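Local structure of putative cytoplasmic protein (4HFL) at residues A[23-28]-A[144-149]; A[33-38]-A[56-61]; A[62-67]-A[96-101]; A[125-130]-A[140-145]. The protein probably acts as an amidase effector of the type VI secretion system, with a fold of the papain-like cysteine peptidase clan. All blocks are in the same frame, centred on the assembly; numbering follows the deposited sequence.

Interaction 1: A[23-28]-A[144-149]; sequences AAWNRF and LWNGNI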
loop_
_atom_site.group_PDB
_atom_site.type_symbol
_atom_site.label_atom_id
_atom_site.label_comp_id
_atom_site.label_asym_id
_atom_site.label_seq_id
_atom_site.Cartn_x
_atom_site.Cartn_y
_atom_site.Cartn_z
ATOM N N ALA A 23 -4.680 4.238 13.605
ATOM C CA ALA A 23 -3.318 3.719 13.688
ATOM C C ALA A 23 -2.644 3.582 12.316
ATOM O O ALA A 23 -1.467 3.945 12.138
ATOM C CB ALA A 23 -3.317 2.401 14.417
ATOM N N ALA A 24 -3.383 3.039 11.356
ATOM C CA ALA A 24 -2.878 2.917 10.003
ATOM C C ALA A 24 -2.554 4.311 9.449
ATOM O O ALA A 24 -1.471 4.548 8.918
ATOM C CB ALA A 24 -3.910 2.192 9.135
ATOM N N TRP A 25 -3.479 5.251 9.620
ATOM C CA TRP A 25 -3.281 6.609 9.121
ATOM C C TRP A 25 -2.042 7.268 9.727
ATOM O O TRP A 25 -1.287 7.979 9.030
ATOM C CB TRP A 25 -4.525 7.464 9.393
ATOM C CG TRP A 25 -4.464 8.787 8.688
ATOM C CD1 TRP A 25 -3.967 9.968 9.181
ATOM C CD2 TRP A 25 -4.902 9.064 7.345
ATOM N NE1 TRP A 25 -4.075 10.958 8.223
ATOM C CE2 TRP A 25 -4.647 10.426 7.093
ATOM C CE3 TRP A 25 -5.486 8.288 6.336
ATOM C CZ2 TRP A 25 -4.958 11.021 5.875
ATOM C CZ3 TRP A 25 -5.793 8.884 5.139
ATOM C CH2 TRP A 25 -5.532 10.234 4.918
ATOM N N ASN A 26 -1.841 7.027 11.025
ATOM C CA ASN A 26 -0.699 7.574 11.765
ATOM C C ASN A 26 0.650 7.011 11.315
ATOM O O ASN A 26 1.616 7.770 11.064
ATOM C CB ASN A 26 -0.886 7.353 13.275
ATOM C CG ASN A 26 -2.024 8.179 13.853
ATOM O OD1 ASN A 26 -2.509 9.121 13.221
ATOM N ND2 ASN A 26 -2.444 7.840 15.076
ATOM N N ARG A 27 0.731 5.681 11.202
ATOM C CA ARG A 27 1.971 5.084 10.680
ATOM C C ARG A 27 2.268 5.557 9.233
ATOM O O ARG A 27 3.424 5.918 8.865
ATOM C CB ARG A 27 1.932 3.546 10.772
ATOM C CG ARG A 27 1.615 2.970 12.169
ATOM C CD ARG A 27 2.787 3.103 13.193
ATOM N NE ARG A 27 2.916 4.470 13.698
ATOM C CZ ARG A 27 2.090 5.021 14.580
ATOM N NH1 ARG A 27 1.069 4.321 15.067
ATOM N NH2 ARG A 27 2.280 6.281 14.969
ATOM N N PHE A 28 1.218 5.580 8.412
ATOM C CA PHE A 28 1.391 6.042 7.034
ATOM C C PHE A 28 1.939 7.468 7.019
ATOM O O PHE A 28 2.879 7.776 6.275
ATOM C CB PHE A 28 0.096 5.968 6.227
ATOM C CG PHE A 28 0.314 6.082 4.723
ATOM C CD1 PHE A 28 0.199 4.970 3.905
ATOM C CD2 PHE A 28 0.645 7.305 4.139
ATOM C CE1 PHE A 28 0.400 5.069 2.518
ATOM C CE2 PHE A 28 0.845 7.413 2.760
ATOM C CZ PHE A 28 0.717 6.299 1.955
ATOM N N LEU A 144 -4.269 4.877 1.680
ATOM C CA LEU A 144 -5.408 4.951 2.598
ATOM C C LEU A 144 -6.345 6.040 2.110
ATOM O O LEU A 144 -5.889 7.029 1.534
ATOM C CB LEU A 144 -4.955 5.302 4.017
ATOM C CG LEU A 144 -3.911 4.372 4.643
ATOM C CD1 LEU A 144 -3.493 4.883 6.008
ATOM C CD2 LEU A 144 -4.453 2.961 4.770
ATOM N N TRP A 145 -7.640 5.861 2.372
ATOM C CA TRP A 145 -8.689 6.794 1.954
ATOM C C TRP A 145 -9.526 7.145 3.182
ATOM O O TRP A 145 -9.938 6.251 3.910
ATOM C CB TRP A 145 -9.553 6.118 0.875
ATOM C CG TRP A 145 -10.912 6.726 0.660
ATOM C CD1 TRP A 145 -12.103 6.269 1.153
ATOM C CD2 TRP A 145 -11.219 7.893 -0.118
ATOM N NE1 TRP A 145 -13.135 7.079 0.723
ATOM C CE2 TRP A 145 -12.620 8.080 -0.057
ATOM C CE3 TRP A 145 -10.451 8.786 -0.872
ATOM C CZ2 TRP A 145 -13.263 9.136 -0.710
ATOM C CZ3 TRP A 145 -11.087 9.830 -1.520
ATOM C CH2 TRP A 145 -12.478 10.005 -1.425
ATOM N N ASN A 146 -9.764 8.431 3.426
ATOM C CA ASN A 146 -10.445 8.842 4.658
ATOM C C ASN A 146 -11.876 9.316 4.423
ATOM O O ASN A 146 -12.523 9.829 5.347
ATOM C CB ASN A 146 -9.643 9.931 5.409
ATOM C CG ASN A 146 -9.768 11.312 4.760
ATOM O OD1 ASN A 146 -10.229 11.446 3.622
ATOM N ND2 ASN A 146 -9.347 12.347 5.483
ATOM N N GLY A 147 -12.365 9.165 3.192
ATOM C CA GLY A 147 -13.710 9.617 2.863
ATOM C C GLY A 147 -13.680 10.862 1.999
ATOM O O GLY A 147 -14.713 11.269 1.448
ATOM N N ASN A 148 -12.495 11.466 1.872
ATOM C CA ASN A 148 -12.349 12.710 1.107
ATOM C C ASN A 148 -10.999 12.816 0.397
ATOM O O ASN A 148 -10.908 13.309 -0.747
ATOM C CB ASN A 148 -12.584 13.928 2.018
ATOM C CG ASN A 148 -12.768 15.217 1.243
ATOM O OD1 ASN A 148 -13.242 15.223 0.096
ATOM N ND2 ASN A 148 -12.387 16.328 1.864
ATOM N N ILE A 149 -9.947 12.366 1.077
ATOM C CA ILE A 149 -8.602 12.381 0.499
ATOM C C ILE A 149 -7.906 11.026 0.666
ATOM O O ILE A 149 -8.306 10.201 1.488
ATOM C CB ILE A 149 -7.710 13.474 1.137
ATOM C CG1 ILE A 149 -7.594 13.264 2.639
ATOM C CG2 ILE A 149 -8.262 14.861 0.836
ATOM C CD1 ILE A 149 -6.418 14.029 3.296
#

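Interaction 2: A[33-38]-A[56-61]; sequences VNVEQV and KNACPI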
loop_
_atom_site.group_PDB
_atom_site.type_symbol
_atom_site.label_atom_id
_atom_site.label_comp_id
_atom_site.label_asym_id
_atom_site.label_seq_id
_atom_site.Cartn_x
_atom_site.Cartn_y
_atom_site.Cartn_z
ATOM N N VAL A 33 6.728 10.231 2.682
ATOM C CA VAL A 33 7.723 11.021 1.962
ATOM C C VAL A 33 8.154 10.267 0.710
ATOM O O VAL A 33 7.777 9.104 0.528
ATOM C CB VAL A 33 8.934 11.327 2.848
ATOM C CG1 VAL A 33 8.557 12.331 3.925
ATOM C CG2 VAL A 33 9.457 10.057 3.476
ATOM N N ASN A 34 8.925 10.923 -0.160
ATOM C CA ASN A 34 9.426 10.275 -1.375
ATOM C C ASN A 34 10.309 9.061 -1.057
ATOM O O ASN A 34 10.830 8.943 0.066
ATOM C CB ASN A 34 10.175 11.276 -2.272
ATOM C CG ASN A 34 11.441 11.836 -1.619
ATOM O OD1 ASN A 34 12.370 11.090 -1.296
ATOM N ND2 ASN A 34 11.499 13.162 -1.466
ATOM N N VAL A 35 10.487 8.188 -2.055
ATOM C CA VAL A 35 11.171 6.900 -1.885
ATOM C C VAL A 35 12.550 6.992 -1.219
ATOM O O VAL A 35 12.865 6.219 -0.309
ATOM C CB VAL A 35 11.251 6.111 -3.238
ATOM C CG1 VAL A 35 11.991 6.903 -4.305
ATOM C CG2 VAL A 35 11.920 4.760 -3.043
ATOM N N GLU A 36 13.368 7.942 -1.659
ATOM C CA GLU A 36 14.723 8.042 -1.132
ATOM C C GLU A 36 14.709 8.479 0.335
ATOM O O GLU A 36 15.513 8.004 1.135
ATOM C CB GLU A 36 15.619 8.931 -2.015
ATOM C CG GLU A 36 14.911 10.064 -2.770
ATOM C CD GLU A 36 14.285 9.631 -4.103
ATOM O OE1 GLU A 36 14.960 8.965 -4.925
ATOM O OE2 GLU A 36 13.108 9.976 -4.334
ATOM N N GLN A 37 13.765 9.348 0.689
ATOM C CA GLN A 37 13.548 9.735 2.085
ATOM C C GLN A 37 12.998 8.569 2.931
ATOM O O GLN A 37 13.326 8.431 4.129
ATOM C CB GLN A 37 12.612 10.948 2.156
ATOM C CG GLN A 37 13.256 12.281 1.779
ATOM C CD GLN A 37 14.256 12.758 2.812
ATOM O OE1 GLN A 37 15.398 12.299 2.848
ATOM N NE2 GLN A 37 13.833 13.687 3.661
ATOM N N VAL A 38 12.173 7.732 2.295
ATOM C CA VAL A 38 11.644 6.515 2.915
ATOM C C VAL A 38 12.780 5.547 3.260
ATOM O O VAL A 38 12.781 4.938 4.331
ATOM C CB VAL A 38 10.598 5.815 1.999
ATOM C CG1 VAL A 38 10.269 4.425 2.495
ATOM C CG2 VAL A 38 9.320 6.651 1.893
ATOM N N LYS A 56 12.452 1.310 -6.601
ATOM C CA LYS A 56 12.070 2.637 -7.084
ATOM C C LYS A 56 10.641 3.023 -6.683
ATOM O O LYS A 56 10.231 4.180 -6.861
ATOM C CB LYS A 56 12.229 2.722 -8.610
ATOM C CG LYS A 56 13.675 2.587 -9.111
ATOM C CD LYS A 56 13.700 2.418 -10.632
ATOM C CE LYS A 56 15.118 2.296 -11.162
ATOM N NZ LYS A 56 15.113 1.909 -12.605
ATOM N N ASN A 57 9.891 2.059 -6.148
ATOM C CA ASN A 57 8.523 2.310 -5.714
ATOM C C ASN A 57 8.405 2.324 -4.183
ATOM O O ASN A 57 8.625 1.306 -3.509
ATOM C CB ASN A 57 7.557 1.289 -6.341
ATOM C CG ASN A 57 6.100 1.747 -6.296
ATOM O OD1 ASN A 57 5.779 2.805 -5.739
ATOM N ND2 ASN A 57 5.211 0.951 -6.895
ATOM N N ALA A 58 8.069 3.492 -3.642
ATOM C CA ALA A 58 7.936 3.672 -2.199
ATOM C C ALA A 58 6.679 2.982 -1.675
ATOM O O ALA A 58 6.611 2.590 -0.509
ATOM C CB ALA A 58 7.916 5.159 -1.860
ATOM N N CYS A 59 5.690 2.826 -2.550
ATOM C CA CYS A 59 4.346 2.388 -2.145
ATOM C C CYS A 59 4.253 1.064 -1.339
ATOM O O CYS A 59 3.688 1.046 -0.225
ATOM C CB CYS A 59 3.396 2.417 -3.355
ATOM S SG CYS A 59 1.868 1.526 -3.123
ATOM N N PRO A 60 4.807 -0.040 -1.878
ATOM C CA PRO A 60 4.730 -1.307 -1.129
ATOM C C PRO A 60 5.559 -1.302 0.152
ATOM O O PRO A 60 5.233 -2.039 1.095
ATOM C CB PRO A 60 5.291 -2.336 -2.126
ATOM C CG PRO A 60 6.156 -1.514 -3.085
ATOM C CD PRO A 60 5.440 -0.214 -3.206
ATOM N N ILE A 61 6.606 -0.476 0.196
ATOM C CA ILE A 61 7.457 -0.380 1.382
ATOM C C ILE A 61 6.727 0.385 2.485
ATOM O O ILE A 61 6.728 -0.029 3.653
ATOM C CB ILE A 61 8.810 0.297 1.053
ATOM C CG1 ILE A 61 9.403 -0.295 -0.231
ATOM C CG2 ILE A 61 9.793 0.155 2.222
ATOM C CD1 ILE A 61 10.659 0.419 -0.738
#

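Interaction 3: A[62-67]-A[96-101]; sequences RMSYVL and KDMIAF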
loop_
_atom_site.group_PDB
_atom_site.type_symbol
_atom_site.label_atom_id
_atom_site.label_comp_id
_atom_site.label_asym_id
_atom_site.label_seq_id
_atom_site.Cartn_x
_atom_site.Cartn_y
_atom_site.Cartn_z
ATOM N N ARG A 62 6.107 1.501 2.104
ATOM C CA ARG A 62 5.241 2.264 2.992
ATOM C C ARG A 62 4.183 1.348 3.578
ATOM O O ARG A 62 4.024 1.257 4.802
ATOM C CB ARG A 62 4.505 3.354 2.211
ATOM C CG ARG A 62 5.330 4.570 1.824
ATOM C CD ARG A 62 4.394 5.700 1.395
ATOM N NE ARG A 62 5.096 6.742 0.653
ATOM C CZ ARG A 62 4.919 6.990 -0.640
ATOM N NH1 ARG A 62 4.051 6.273 -1.343
ATOM N NH2 ARG A 62 5.613 7.955 -1.236
ATOM N N MET A 63 3.447 0.673 2.699
ATOM C CA MET A 63 2.356 -0.190 3.171
ATOM C C MET A 63 2.838 -1.353 4.044
ATOM O O MET A 63 2.127 -1.806 4.959
ATOM C CB MET A 63 1.563 -0.708 1.979
ATOM C CG MET A 63 0.743 0.370 1.291
ATOM S SD MET A 63 -0.386 1.322 2.361
ATOM C CE MET A 63 -1.178 0.025 3.335
ATOM N N SER A 64 4.046 -1.836 3.756
ATOM C CA SER A 64 4.678 -2.859 4.594
ATOM C C SER A 64 4.945 -2.302 5.978
ATOM O O SER A 64 4.736 -2.998 6.981
ATOM C CB SER A 64 5.991 -3.341 3.962
ATOM O OG SER A 64 5.743 -4.001 2.727
ATOM N N TYR A 65 5.411 -1.051 6.048
ATOM C CA TYR A 65 5.657 -0.415 7.353
ATOM C C TYR A 65 4.336 -0.279 8.133
ATOM O O TYR A 65 4.254 -0.621 9.334
ATOM C CB TYR A 65 6.346 0.951 7.175
ATOM C CG TYR A 65 6.432 1.785 8.443
ATOM C CD1 TYR A 65 7.487 1.625 9.330
ATOM C CD2 TYR A 65 5.465 2.740 8.745
ATOM C CE1 TYR A 65 7.574 2.377 10.485
ATOM C CE2 TYR A 65 5.541 3.498 9.916
ATOM C CZ TYR A 65 6.599 3.313 10.778
ATOM O OH TYR A 65 6.695 4.063 11.942
ATOM N N VAL A 66 3.298 0.203 7.444
ATOM C CA VAL A 66 1.978 0.342 8.074
ATOM C C VAL A 66 1.488 -0.986 8.635
ATOM O O VAL A 66 1.097 -1.066 9.807
ATOM C CB VAL A 66 0.927 0.914 7.077
ATOM C CG1 VAL A 66 -0.491 0.770 7.628
ATOM C CG2 VAL A 66 1.240 2.376 6.770
ATOM N N LEU A 67 1.497 -2.024 7.804
ATOM C CA LEU A 67 1.022 -3.337 8.247
ATOM C C LEU A 67 1.868 -3.880 9.396
ATOM O O LEU A 67 1.325 -4.405 10.356
ATOM C CB LEU A 67 1.012 -4.330 7.097
ATOM C CG LEU A 67 -0.001 -4.032 5.985
ATOM C CD1 LEU A 67 0.178 -4.995 4.838
ATOM C CD2 LEU A 67 -1.400 -4.136 6.530
ATOM N N LYS A 96 2.624 -5.421 -6.798
ATOM C CA LYS A 96 1.775 -6.577 -7.113
ATOM C C LYS A 96 1.728 -7.553 -5.934
ATOM O O LYS A 96 0.698 -8.195 -5.672
ATOM C CB LYS A 96 2.289 -7.273 -8.379
ATOM C CG LYS A 96 2.798 -8.685 -8.164
ATOM C CD LYS A 96 4.068 -8.951 -8.970
ATOM C CE LYS A 96 4.629 -10.332 -8.641
ATOM N NZ LYS A 96 6.002 -10.535 -9.177
ATOM N N ASP A 97 2.841 -7.639 -5.208
ATOM C CA ASP A 97 2.936 -8.516 -4.045
ATOM C C ASP A 97 2.095 -7.989 -2.884
ATOM O O ASP A 97 1.442 -8.760 -2.181
ATOM C CB ASP A 97 4.391 -8.652 -3.594
ATOM C CG ASP A 97 5.251 -9.424 -4.585
ATOM O OD1 ASP A 97 4.700 -10.135 -5.452
ATOM O OD2 ASP A 97 6.490 -9.332 -4.478
ATOM N N MET A 98 2.123 -6.677 -2.669
ATOM C CA MET A 98 1.321 -6.080 -1.601
ATOM C C MET A 98 -0.164 -6.264 -1.934
ATOM O O MET A 98 -0.983 -6.647 -1.075
ATOM C CB MET A 98 1.671 -4.596 -1.459
ATOM C CG MET A 98 0.848 -3.837 -0.423
ATOM S SD MET A 98 0.837 -4.614 1.216
ATOM C CE MET A 98 2.588 -4.577 1.644
ATOM N N ILE A 99 -0.482 -6.014 -3.203
ATOM C CA ILE A 99 -1.838 -6.154 -3.720
ATOM C C ILE A 99 -2.358 -7.579 -3.521
ATOM O O ILE A 99 -3.490 -7.770 -3.075
ATOM C CB ILE A 99 -1.914 -5.711 -5.211
ATOM C CG1 ILE A 99 -1.794 -4.177 -5.312
ATOM C CG2 ILE A 99 -3.196 -6.168 -5.842
ATOM C CD1 ILE A 99 -1.788 -3.619 -6.755
ATOM N N ALA A 100 -1.533 -8.579 -3.832
ATOM C CA ALA A 100 -1.910 -9.981 -3.594
ATOM C C ALA A 100 -2.003 -10.316 -2.102
ATOM O O ALA A 100 -2.862 -11.084 -1.673
ATOM C CB ALA A 100 -0.933 -10.909 -4.290
ATOM N N PHE A 101 -1.122 -9.717 -1.307
ATOM C CA PHE A 101 -1.039 -10.012 0.110
ATOM C C PHE A 101 -2.272 -9.561 0.877
ATOM O O PHE A 101 -2.756 -10.279 1.752
ATOM C CB PHE A 101 0.195 -9.345 0.701
ATOM C CG PHE A 101 0.358 -9.567 2.180
ATOM C CD1 PHE A 101 0.360 -10.852 2.708
ATOM C CD2 PHE A 101 0.535 -8.490 3.039
ATOM C CE1 PHE A 101 0.523 -11.060 4.080
ATOM C CE2 PHE A 101 0.705 -8.687 4.416
ATOM C CZ PHE A 101 0.698 -9.970 4.933
#

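Interaction 4: A[125-130]-A[140-145]; sequences QGIIIF and GHVTLW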
loop_
_atom_site.group_PDB
_atom_site.type_symbol
_atom_site.label_atom_id
_atom_site.label_comp_id
_atom_site.label_asym_id
_atom_site.label_seq_id
_atom_site.Cartn_x
_atom_site.Cartn_y
_atom_site.Cartn_z
ATOM N N GLN A 125 -14.006 4.839 4.904
ATOM C CA GLN A 125 -12.598 5.069 5.249
ATOM C C GLN A 125 -11.900 3.714 5.336
ATOM O O GLN A 125 -12.474 2.740 5.850
ATOM C CB GLN A 125 -12.470 5.838 6.582
ATOM C CG GLN A 125 -12.927 5.074 7.837
ATOM C CD GLN A 125 -12.784 5.901 9.101
ATOM O OE1 GLN A 125 -12.805 7.141 9.049
ATOM N NE2 GLN A 125 -12.635 5.220 10.254
ATOM N N GLY A 126 -10.679 3.627 4.816
ATOM C CA GLY A 126 -9.952 2.373 4.892
ATOM C C GLY A 126 -8.774 2.274 3.941
ATOM O O GLY A 126 -8.190 3.279 3.543
ATOM N N ILE A 127 -8.419 1.043 3.593
ATOM C CA ILE A 127 -7.314 0.782 2.680
ATOM C C ILE A 127 -7.853 0.672 1.260
ATOM O O ILE A 127 -8.826 -0.032 1.022
ATOM C CB ILE A 127 -6.637 -0.562 3.022
ATOM C CG1 ILE A 127 -5.949 -0.485 4.386
ATOM C CG2 ILE A 127 -5.633 -0.971 1.919
ATOM C CD1 ILE A 127 -5.355 -1.809 4.822
ATOM N N ILE A 128 -7.202 1.331 0.304
ATOM C CA ILE A 128 -7.678 1.295 -1.077
ATOM C C ILE A 128 -6.540 0.980 -2.067
ATOM O O ILE A 128 -5.428 1.500 -1.933
ATOM C CB ILE A 128 -8.448 2.607 -1.439
ATOM C CG1 ILE A 128 -9.266 2.435 -2.720
ATOM C CG2 ILE A 128 -7.497 3.808 -1.550
ATOM C CD1 ILE A 128 -10.241 3.595 -2.950
ATOM N N ILE A 129 -6.825 0.105 -3.032
ATOM C CA ILE A 129 -5.884 -0.249 -4.096
ATOM C C ILE A 129 -6.445 0.207 -5.441
ATOM O O ILE A 129 -7.546 -0.203 -5.829
ATOM C CB ILE A 129 -5.727 -1.782 -4.228
ATOM C CG1 ILE A 129 -5.199 -2.415 -2.936
ATOM C CG2 ILE A 129 -4.840 -2.137 -5.430
ATOM C CD1 ILE A 129 -5.228 -3.944 -2.985
ATOM N N PHE A 130 -5.670 1.002 -6.172
ATOM C CA PHE A 130 -6.039 1.444 -7.509
ATOM C C PHE A 130 -5.169 0.687 -8.494
ATOM O O PHE A 130 -3.963 0.779 -8.413
ATOM C CB PHE A 130 -5.706 2.928 -7.671
ATOM C CG PHE A 130 -6.451 3.836 -6.730
ATOM C CD1 PHE A 130 -7.774 4.178 -6.970
ATOM C CD2 PHE A 130 -5.817 4.366 -5.612
ATOM C CE1 PHE A 130 -8.455 5.032 -6.111
ATOM C CE2 PHE A 130 -6.488 5.222 -4.757
ATOM C CZ PHE A 130 -7.813 5.556 -5.006
ATOM N N GLY A 140 -0.151 -0.408 -10.244
ATOM C CA GLY A 140 -1.113 -0.110 -9.207
ATOM C C GLY A 140 -0.567 0.803 -8.140
ATOM O O GLY A 140 0.628 1.136 -8.146
ATOM N N HIS A 141 -1.445 1.217 -7.231
ATOM C CA HIS A 141 -1.055 2.058 -6.110
ATOM C C HIS A 141 -1.917 1.706 -4.905
ATOM O O HIS A 141 -3.136 1.602 -5.005
ATOM C CB HIS A 141 -1.199 3.546 -6.448
ATOM C CG HIS A 141 -0.875 4.462 -5.299
ATOM N ND1 HIS A 141 0.418 4.786 -4.938
ATOM C CD2 HIS A 141 -1.681 5.115 -4.425
ATOM C CE1 HIS A 141 0.394 5.599 -3.896
ATOM N NE2 HIS A 141 -0.868 5.817 -3.566
ATOM N N VAL A 142 -1.279 1.503 -3.764
ATOM C CA VAL A 142 -2.011 1.142 -2.562
ATOM C C VAL A 142 -1.870 2.294 -1.577
ATOM O O VAL A 142 -0.768 2.809 -1.378
ATOM C CB VAL A 142 -1.437 -0.141 -1.951
ATOM C CG1 VAL A 142 -2.183 -0.496 -0.673
ATOM C CG2 VAL A 142 -1.500 -1.285 -2.951
ATOM N N THR A 143 -2.977 2.713 -0.975
ATOM C CA THR A 143 -2.919 3.878 -0.078
ATOM C C THR A 143 -4.073 3.809 0.912
ATOM O O THR A 143 -4.777 2.786 0.988
ATOM C CB THR A 143 -2.939 5.224 -0.889
ATOM O OG1 THR A 143 -2.663 6.331 -0.022
ATOM C CG2 THR A 143 -4.294 5.441 -1.568
ATOM N N LEU A 144 -4.269 4.877 1.680
ATOM C CA LEU A 144 -5.408 4.951 2.598
ATOM C C LEU A 144 -6.345 6.040 2.110
ATOM O O LEU A 144 -5.889 7.029 1.534
ATOM C CB LEU A 144 -4.955 5.302 4.017
ATOM C CG LEU A 144 -3.911 4.372 4.643
ATOM C CD1 LEU A 144 -3.493 4.883 6.008
ATOM C CD2 LEU A 144 -4.453 2.961 4.770
ATOM N N TRP A 145 -7.640 5.861 2.372
ATOM C CA TRP A 145 -8.689 6.794 1.954
ATOM C C TRP A 145 -9.526 7.145 3.182
ATOM O O TRP A 145 -9.938 6.251 3.910
ATOM C CB TRP A 145 -9.553 6.118 0.875
ATOM C CG TRP A 145 -10.912 6.726 0.660
ATOM C CD1 TRP A 145 -12.103 6.269 1.153
ATOM C CD2 TRP A 145 -11.219 7.893 -0.118
ATOM N NE1 TRP A 145 -13.135 7.079 0.723
ATOM C CE2 TRP A 145 -12.620 8.080 -0.057
ATOM C CE3 TRP A 145 -10.451 8.786 -0.872
ATOM C CZ2 TRP A 145 -13.263 9.136 -0.710
ATOM C CZ3 TRP A 145 -11.087 9.830 -1.520
ATOM C CH2 TRP A 145 -12.478 10.005 -1.425
#

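Interaction 1: A[23-28]-A[144-149]
W25 of helix 21-30 meets L144, near the end of strand 138-145, through the six-membered half of its indole. CE3 of W25 lies 3.8 Å from CB of L144. The indole and the leucine lie alongside, running opposite ways. CG of W25 is anti to its backbone N (chi1 -170°), which carries the ring to the strand although CB does not point there. L144 keeps CG beside its own backbone N (chi1 -56°) and is extended beyond it. CD1 of L144 therefore reaches the helix backbone, 3.6 Å from CA of W25 and 3.6 Å from O of A24. CB of F28 is 3.8 Å from CD1 of L144.

Beyond the strand, CB of N146 lies 4.0 Å from CZ3 of W25, and the amide and indole planes differ by only 8°. CD1 of I149 comes to the edge of the indole at CH2. OD1 of N146 accepts from N of I149 at 2.7 Å (an Asx motif) and from N of N148 (an Asx turn), from opposite faces of the amide plane. Across this contact the helix meets the strand end by apolar packing, while that OD1 is spent on its own loop.

Interaction 2: A[33-38]-A[56-61]
V35 and A58 bring together the first turn of helix 35-42 and the chain leading into helix 59-69. In the papain-like clan a helix of this kind carries the active-site cysteine at its N-terminal end. C59 probably corresponds to it here, with H141 of strand 138-145 beside it.

The backbones come close, with CA of V35 and CA of A58 4.6 Å apart. CB of V35 and CB of A58 point across the contact and meet at 3.7 Å. V35 has CG1 between its backbone N and carbonyl carbon (chi1 59°). Both methyls lie against the backbone of 56-58. CG1 of V35 is 4.1 Å from O of K56, and CG2 of V35 is 4.1 Å from N of A58. One turn on, V38 also faces the other segment. CG2 of V38 lies 4.3 Å from CB of A58, and its CG1 packs on CG2 of I61. Helix 44-52 completes this patch, with I50 touching both V35 and I61.

An asparagine whose CB points away from the contact precedes each helix. N34 is the N-cap of helix 35-42, and OD1 of N34 takes N of Q37 at 3.0 Å. N57 lies before the turn into helix 59-69. N of C59 is 3.2 Å from OD1 of N57 and sits above the side-chain carbonyl plane of N57, 59° out of it.

Interaction 3: A[62-67]-A[96-101]
The F101 ring receives L67 at its edge, with CD1 of L67 near the ring plane and 3.8 Å from CE2 of F101. Leucine and ring pass one another, each heading toward the other's helix. Y80 meets the same ring edge-to-face.

M98 is the main link between helix 59-69 and helix 95-106. It leaves its helix with CG anti to the backbone N (chi1 177°), then bends at both following torsions. SD of M98 meets CD1 of L67 tip to tip at 3.7 Å. CG of M98 lies 4.0 Å from CB of M63. The bends bring CE of M98 to OG of S64, at 3.4 Å. That hydroxyl is already bonded to O of P60 and N of M92, so the methyl adds only van der Waals contact to a satisfied polar group. M63 gives the contact its CB, while the end of its chain leads away. The touching residues are all buried, and the contact is mostly apolar, made by the M98 thioether, a leucine methyl and the F101 ring edge.

The axes of 62-67 and 96-101 come within 11.0 Å, at 35°, in the same general sense. F28 of helix 21-30 and V142 of strand 138-145 pack on M63, and M92 of strand 90-92 touches F101.

Interaction 4: A[125-130]-A[140-145]
I129 and V142 form the apolar centre, side by side and pointing the same way, with CG1 of I129 3.9 Å from CG2 of V142. On the same face, CG1 of I127 lies 3.8 Å from CD2 of L144. I99 and L102 of helix 95-106 cover I129, and I99 also V142, while L106 packs on I127.

The other face carries I128, F130, H141, T143 and W145. CG2 of I128 packs 3.6 Å from CG2 of T143 and 3.9 Å from CB of W145. T143 has OG1 anti to its backbone N (chi1 -171°), which leaves CG2 to meet I128. CG2 of T143 also comes to the edge of the F130 ring, 3.9 Å from CE2 of F130. CG1 of I128 lies over one face of that ring, toward its rim. F156 adds edge-to-face stacks on both F130 and W145.

The two strands form an antiparallel beta hairpin at one side of a four-stranded sheet. G126 with W145, I128 with T143 and F130 with H141 are hydrogen-bonded pairs, each closed by two bonds. N of H141 is 2.8 Å from O of F130. I127 with L144 and I129 with V142 are the non-hydrogen-bonded pairs between them.

At the polar edge, the H141 ring turns an edge to CD2 of F130. C59, H141 and D152 are consistent with a Cys-His-Asp triad of the papain-like clan; papain itself has asparagine in place of the aspartate. D152 OD1 bonds to both NE2 of H141 and OG1 of T143, and OG1 of T143 also bonds to OG of S151.

From the N terminus, helix 21-30 opens the longest loop, closed by interaction 1 at the end of strand 138-145. Interactions 2 and 3 lie wholly within that span. Interaction 2 closes a short loop, largely helical, onto the start of helix 59-69. Interaction 3 then leaves the same helix and closes on helix 95-106. Interaction 4 follows as the hairpin and shares L144 and W145 with interaction 1. None of 2, 3 and 4 crosses another. Helix 59-69 links interactions 2 and 3, and F28 of interaction 1 packs on it. V142 joins the sheet to both, touching C59 of interaction 2 and M63, M98 and I99 of interaction 3.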